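Local coordinates for Poly(A) RNA polymerase protein 2 (Saccharomyces cerevisiae, PDB 3NYB), which adds nucleotides to RNA as the poly(A) polymerase of the TRAMP RNA surveillance complex, working together with a zinc-knuckle partner, at residues 61-66 with 82-87; 94-99 with 136-141. The protein carries 1 engineered substitution. All coordinates share one frame; numbering follows the deposited sequence.

Contact 1: residues 61-66 with 82-87; sequences DLHVFG and VVTSEL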
loop_
_atom_site.group_PDB
_atom_site.type_symbol
_atom_site.label_atom_id
_atom_site.label_comp_id
_atom_site.label_asym_id
_atom_site.label_seq_id
_atom_site.Cartn_x
_atom_site.Cartn_y
_atom_site.Cartn_z
ATOM N N ASP A 61 25.479 -12.494 12.197
ATOM C CA ASP A 61 24.397 -13.292 11.652
ATOM C C ASP A 61 23.681 -12.391 10.655
ATOM O O ASP A 61 24.088 -11.246 10.435
ATOM C CB ASP A 61 23.439 -13.743 12.765
ATOM C CG ASP A 61 22.932 -15.177 12.577
ATOM O OD1 ASP A 61 22.605 -15.582 11.435
ATOM O OD2 ASP A 61 22.843 -15.901 13.595
ATOM N N LEU A 62 22.609 -12.900 10.062
ATOM C CA LEU A 62 21.914 -12.186 9.002
ATOM C C LEU A 62 20.435 -12.536 9.056
ATOM O O LEU A 62 20.070 -13.714 9.051
ATOM C CB LEU A 62 22.506 -12.588 7.649
ATOM C CG LEU A 62 21.963 -11.967 6.361
ATOM C CD1 LEU A 62 22.188 -10.471 6.347
ATOM C CD2 LEU A 62 22.638 -12.609 5.160
ATOM N N HIS A 63 19.580 -11.521 9.112
ATOM C CA HIS A 63 18.148 -11.771 9.219
ATOM C C HIS A 63 17.313 -10.994 8.214
ATOM O O HIS A 63 17.580 -9.829 7.929
ATOM C CB HIS A 63 17.661 -11.495 10.645
ATOM C CG HIS A 63 18.342 -12.333 11.680
ATOM N ND1 HIS A 63 18.206 -13.705 11.729
ATOM C CD2 HIS A 63 19.176 -12.001 12.691
ATOM C CE1 HIS A 63 18.926 -14.179 12.730
ATOM N NE2 HIS A 63 19.524 -13.166 13.330
ATOM N N VAL A 64 16.298 -11.654 7.674
ATOM C CA VAL A 64 15.377 -11.008 6.758
ATOM C C VAL A 64 14.372 -10.206 7.563
ATOM O O VAL A 64 13.724 -10.757 8.449
ATOM C CB VAL A 64 14.581 -12.057 5.954
ATOM C CG1 VAL A 64 13.519 -11.370 5.063
ATOM C CG2 VAL A 64 15.511 -12.944 5.141
ATOM N N PHE A 65 14.226 -8.916 7.252
ATOM C CA PHE A 65 13.186 -8.082 7.864
ATOM C C PHE A 65 12.369 -7.354 6.788
ATOM O O PHE A 65 12.839 -7.159 5.674
ATOM C CB PHE A 65 13.823 -7.049 8.798
ATOM C CG PHE A 65 14.638 -5.994 8.076
ATOM C CD1 PHE A 65 14.065 -4.791 7.684
ATOM C CD2 PHE A 65 15.971 -6.219 7.771
ATOM C CE1 PHE A 65 14.813 -3.825 7.013
ATOM C CE2 PHE A 65 16.727 -5.263 7.111
ATOM C CZ PHE A 65 16.151 -4.064 6.731
ATOM N N GLY A 66 11.154 -6.937 7.119
ATOM C CA GLY A 66 10.396 -6.089 6.216
ATOM C C GLY A 66 9.406 -6.838 5.348
ATOM O O GLY A 66 8.827 -7.843 5.767
ATOM N N VAL A 82 19.435 -7.487 7.694
ATOM C CA VAL A 82 20.283 -6.822 8.681
ATOM C C VAL A 82 21.440 -7.734 9.053
ATOM O O VAL A 82 21.243 -8.934 9.256
ATOM C CB VAL A 82 19.544 -6.587 10.006
ATOM C CG1 VAL A 82 19.765 -5.168 10.491
ATOM C CG2 VAL A 82 18.070 -6.898 9.871
ATOM N N VAL A 83 22.634 -7.168 9.182
ATOM C CA VAL A 83 23.782 -7.910 9.702
ATOM C C VAL A 83 24.042 -7.500 11.143
ATOM O O VAL A 83 24.007 -6.305 11.452
ATOM C CB VAL A 83 25.031 -7.645 8.879
ATOM C CG1 VAL A 83 26.221 -8.349 9.492
ATOM C CG2 VAL A 83 24.814 -8.121 7.478
ATOM N N THR A 84 24.356 -8.480 12.000
ATOM C CA THR A 84 24.226 -8.334 13.458
ATOM C C THR A 84 25.456 -8.196 14.368
ATOM O O THR A 84 25.288 -7.927 15.559
ATOM C CB THR A 84 23.363 -9.475 14.063
ATOM O OG1 THR A 84 23.735 -10.731 13.476
ATOM C CG2 THR A 84 21.873 -9.221 13.839
ATOM N N SER A 85 26.675 -8.387 13.883
ATOM C CA SER A 85 27.800 -8.098 14.784
ATOM C C SER A 85 27.821 -6.601 15.081
ATOM O O SER A 85 27.295 -5.815 14.297
ATOM C CB SER A 85 29.137 -8.550 14.195
ATOM O OG SER A 85 29.477 -9.845 14.648
ATOM N N GLU A 86 28.404 -6.198 16.204
ATOM C CA GLU A 86 28.514 -4.770 16.498
ATOM C C GLU A 86 29.380 -4.075 15.446
ATOM O O GLU A 86 30.555 -3.794 15.673
ATOM C CB GLU A 86 29.029 -4.507 17.922
ATOM C CG GLU A 86 30.103 -5.468 18.424
ATOM C CD GLU A 86 30.426 -5.267 19.903
ATOM O OE1 GLU A 86 30.775 -4.134 20.298
ATOM O OE2 GLU A 86 30.333 -6.249 20.671
ATOM N N LEU A 87 28.777 -3.801 14.292
ATOM C CA LEU A 87 29.493 -3.287 13.128
ATOM C C LEU A 87 28.857 -2.005 12.617
ATOM O O LEU A 87 29.358 -1.387 11.677
ATOM C CB LEU A 87 29.490 -4.329 12.000
ATOM C CG LEU A 87 30.250 -5.640 12.233
ATOM C CD1 LEU A 87 29.693 -6.764 11.356
ATOM C CD2 LEU A 87 31.766 -5.473 12.030
#
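Val82 and His63 form an antiparallel hydrogen-bonded pair, each giving its N-H to the other's carbonyl: His63 N to Val82 O is 3.1 Å and Val82 N to His63 O is 3.0 Å. Beyond them Leu62 and Val83 make a non-hydrogen-bonded pair, with Leu62 CA at 3.3 Å from Val82 O in a CA-H...O contact. Leu62 swings CG anti to its backbone N (chi1 -179°), which brings CD1 to 3.7 Å from Val83 CG2 on the face covered by helix 36-54. This is the edge of the palm domain's nucleotidyltransferase sheet, and Gly66 opens the Gly-Ser signature of that superfamily. At the other end the pairing runs past the strands: Thr84 N donates to Asp61 O at 3.2 Å, while Asp61 N reaches Thr84 OG1 at 2.8 Å. Asp61 OD1 takes the Leu62 N-H on its anti lone pair and also meets Arg50 in a salt bridge; Arg50 satisfies Leu62 O too. The Phe65 ring has Val82 N in plane at its edge and touches Thr141; an alanine here would probably uncover that backbone nitrogen and leave Thr141 without its partner. Across the sheet from Leu62, the His63 ring turns its edge to the Thr84 CG2 methyl.

Contact 2: residues 94-99 with 136-141; sequences NNLYSL and VSFERT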
loop_
_atom_site.group_PDB
_atom_site.type_symbol
_atom_site.label_atom_id
_atom_site.label_comp_id
_atom_site.label_asym_id
_atom_site.label_seq_id
_atom_site.Cartn_x
_atom_site.Cartn_y
_atom_site.Cartn_z
ATOM N N ASN A 94 32.376 1.963 6.184
ATOM C CA ASN A 94 33.643 1.249 6.023
ATOM C C ASN A 94 33.440 -0.268 5.914
ATOM O O ASN A 94 34.087 -0.926 5.105
ATOM C CB ASN A 94 34.499 1.532 7.239
ATOM C CG ASN A 94 34.909 3.007 7.345
ATOM O OD1 ASN A 94 34.946 3.789 6.357
ATOM N ND2 ASN A 94 35.255 3.386 8.552
ATOM N N ASN A 95 32.500 -0.806 6.700
ATOM C CA ASN A 95 32.206 -2.258 6.735
ATOM C C ASN A 95 31.392 -2.694 5.520
ATOM O O ASN A 95 31.536 -3.813 5.038
ATOM C CB ASN A 95 31.487 -2.651 8.042
ATOM C CG ASN A 95 32.447 -2.674 9.250
ATOM O OD1 ASN A 95 33.675 -2.781 9.082
ATOM N ND2 ASN A 95 31.898 -2.601 10.455
ATOM N N LEU A 96 30.516 -1.815 5.037
ATOM C CA LEU A 96 29.796 -2.111 3.807
ATOM C C LEU A 96 30.769 -2.181 2.615
ATOM O O LEU A 96 30.653 -3.074 1.772
ATOM C CB LEU A 96 28.658 -1.118 3.548
ATOM C CG LEU A 96 27.404 -1.157 4.440
ATOM C CD1 LEU A 96 26.621 0.157 4.388
ATOM C CD2 LEU A 96 26.481 -2.315 4.093
ATOM N N TYR A 97 31.724 -1.252 2.541
ATOM C CA TYR A 97 32.708 -1.281 1.459
ATOM C C TYR A 97 33.424 -2.630 1.433
ATOM O O TYR A 97 33.686 -3.187 0.362
ATOM C CB TYR A 97 33.722 -0.138 1.585
ATOM C CG TYR A 97 33.099 1.232 1.725
ATOM C CD1 TYR A 97 33.611 2.162 2.630
ATOM C CD2 TYR A 97 31.989 1.593 0.968
ATOM C CE1 TYR A 97 33.045 3.415 2.767
ATOM C CE2 TYR A 97 31.416 2.845 1.098
ATOM C CZ TYR A 97 31.947 3.754 1.997
ATOM O OH TYR A 97 31.373 4.999 2.130
ATOM N N SER A 98 33.722 -3.154 2.619
ATOM C CA SER A 98 34.442 -4.419 2.746
ATOM C C SER A 98 33.581 -5.603 2.328
ATOM O O SER A 98 34.052 -6.514 1.649
ATOM C CB SER A 98 34.922 -4.617 4.183
ATOM O OG SER A 98 35.671 -3.499 4.615
ATOM N N LEU A 99 32.324 -5.589 2.758
ATOM C CA LEU A 99 31.357 -6.606 2.369
ATOM C C LEU A 99 31.168 -6.587 0.851
ATOM O O LEU A 99 31.142 -7.639 0.204
ATOM C CB LEU A 99 30.017 -6.331 3.056
ATOM C CG LEU A 99 28.860 -7.284 2.768
ATOM C CD1 LEU A 99 29.314 -8.754 2.813
ATOM C CD2 LEU A 99 27.716 -7.037 3.748
ATOM N N VAL A 136 21.360 -5.103 1.923
ATOM C CA VAL A 136 21.930 -5.353 3.241
ATOM C C VAL A 136 22.274 -4.079 3.989
ATOM O O VAL A 136 22.803 -3.140 3.406
ATOM C CB VAL A 136 23.220 -6.193 3.157
ATOM C CG1 VAL A 136 23.900 -6.215 4.503
ATOM C CG2 VAL A 136 22.906 -7.604 2.688
ATOM N N SER A 137 21.991 -4.072 5.290
ATOM C CA SER A 137 22.323 -2.960 6.161
ATOM C C SER A 137 22.611 -3.511 7.559
ATOM O O SER A 137 22.249 -4.648 7.853
ATOM C CB SER A 137 21.139 -2.009 6.226
ATOM O OG SER A 137 20.063 -2.630 6.905
ATOM N N PHE A 138 23.243 -2.710 8.420
ATOM C CA PHE A 138 23.547 -3.138 9.791
ATOM C C PHE A 138 22.510 -2.637 10.781
ATOM O O PHE A 138 22.758 -2.580 11.978
ATOM C CB PHE A 138 24.942 -2.676 10.229
ATOM C CG PHE A 138 26.054 -3.182 9.350
ATOM C CD1 PHE A 138 26.572 -4.455 9.527
ATOM C CD2 PHE A 138 26.583 -2.383 8.352
ATOM C CE1 PHE A 138 27.584 -4.922 8.715
ATOM C CE2 PHE A 138 27.597 -2.848 7.537
ATOM C CZ PHE A 138 28.093 -4.117 7.715
ATOM N N GLU A 139 21.335 -2.299 10.272
ATOM C CA GLU A 139 20.276 -1.718 11.088
ATOM C C GLU A 139 18.949 -1.830 10.336
ATOM O O GLU A 139 18.870 -1.466 9.166
ATOM C CB GLU A 139 20.610 -0.252 11.368
ATOM C CG GLU A 139 19.687 0.457 12.340
ATOM C CD GLU A 139 20.293 1.754 12.864
ATOM O OE1 GLU A 139 21.156 1.689 13.768
ATOM O OE2 GLU A 139 19.913 2.837 12.372
ATOM N N ARG A 140 17.912 -2.347 10.988
ATOM C CA ARG A 140 16.601 -2.393 10.347
ATOM C C ARG A 140 16.237 -0.995 9.891
ATOM O O ARG A 140 16.579 -0.020 10.550
ATOM C CB ARG A 140 15.538 -2.955 11.286
ATOM C CG ARG A 140 15.770 -4.412 11.583
ATOM C CD ARG A 140 14.610 -5.100 12.288
ATOM N NE ARG A 140 14.915 -6.523 12.402
ATOM C CZ ARG A 140 15.840 -7.015 13.222
ATOM N NH1 ARG A 140 16.537 -6.203 14.020
ATOM N NH2 ARG A 140 16.073 -8.317 13.253
ATOM N N THR A 141 15.559 -0.892 8.756
ATOM C CA THR A 141 15.263 0.416 8.187
ATOM C C THR A 141 13.847 0.883 8.486
ATOM O O THR A 141 13.512 2.041 8.251
ATOM C CB THR A 141 15.516 0.472 6.651
ATOM O OG1 THR A 141 14.699 -0.497 5.980
ATOM C CG2 THR A 141 16.996 0.234 6.325
#
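Leu96 and Phe138 make the main apolar contact, their side chains lying alongside one another and running opposite ways. The leucine branch point meets the far part of the ring, with Leu96 CG at 3.5 Å from Phe138 CE2; Leu96 CD2 touches the same CE2 and also lies 3.8 Å from Val136 O. Phe138 gets there with CG anti to its carbonyl carbon (chi1 -59°), which sends the ring out from the end of strand 132-137 to helix 92-105. One turn further along the helix, Leu99 CD2 touches Val136 CG1 at 4.0 Å, the two side chains set roughly perpendicular to each other.

Asn95 belongs to both kinds of contact: its CB packs obliquely on the ring, 3.7 Å from Phe138 CZ, while its ND2 donates to the carbonyl of Leu87. Two side-chain hydroxyls bond inside their own segments. Ser98 OG folds back onto Asn94 O, and Ser137 OG donates to Glu139 O at 2.8 Å, where the chain leaves the strand.

The helix meets the end of strand 132-137 and the residue after it almost wholly through carbon, so packing probably sets its position here, with a directional bond alongside at Leu87.

Overall arrangement
Coming from helix 36-54, the chain lays down edge strand 62-65, and contact 1 closes the loop that returns as strand 79-83. It then passes through 84-87 into helix 92-105 and on to strands 113-116 and 121-127 before strand 132-137 arrives, where contact 2 closes the second, longer excursion. The two closures follow in series, neither nested nor crossed. They are nonetheless neighbours, their centres about 9 Å apart, because strand 132-137 lies beside 79-83: Val83 N and Ser137 O probably hydrogen-bond at 2.9 Å. Val82 CG1, packed against the backbone N atoms of Glu139 and Arg140, makes a second link. Together the contacts join the sheet's edge and middle to helix 92-105.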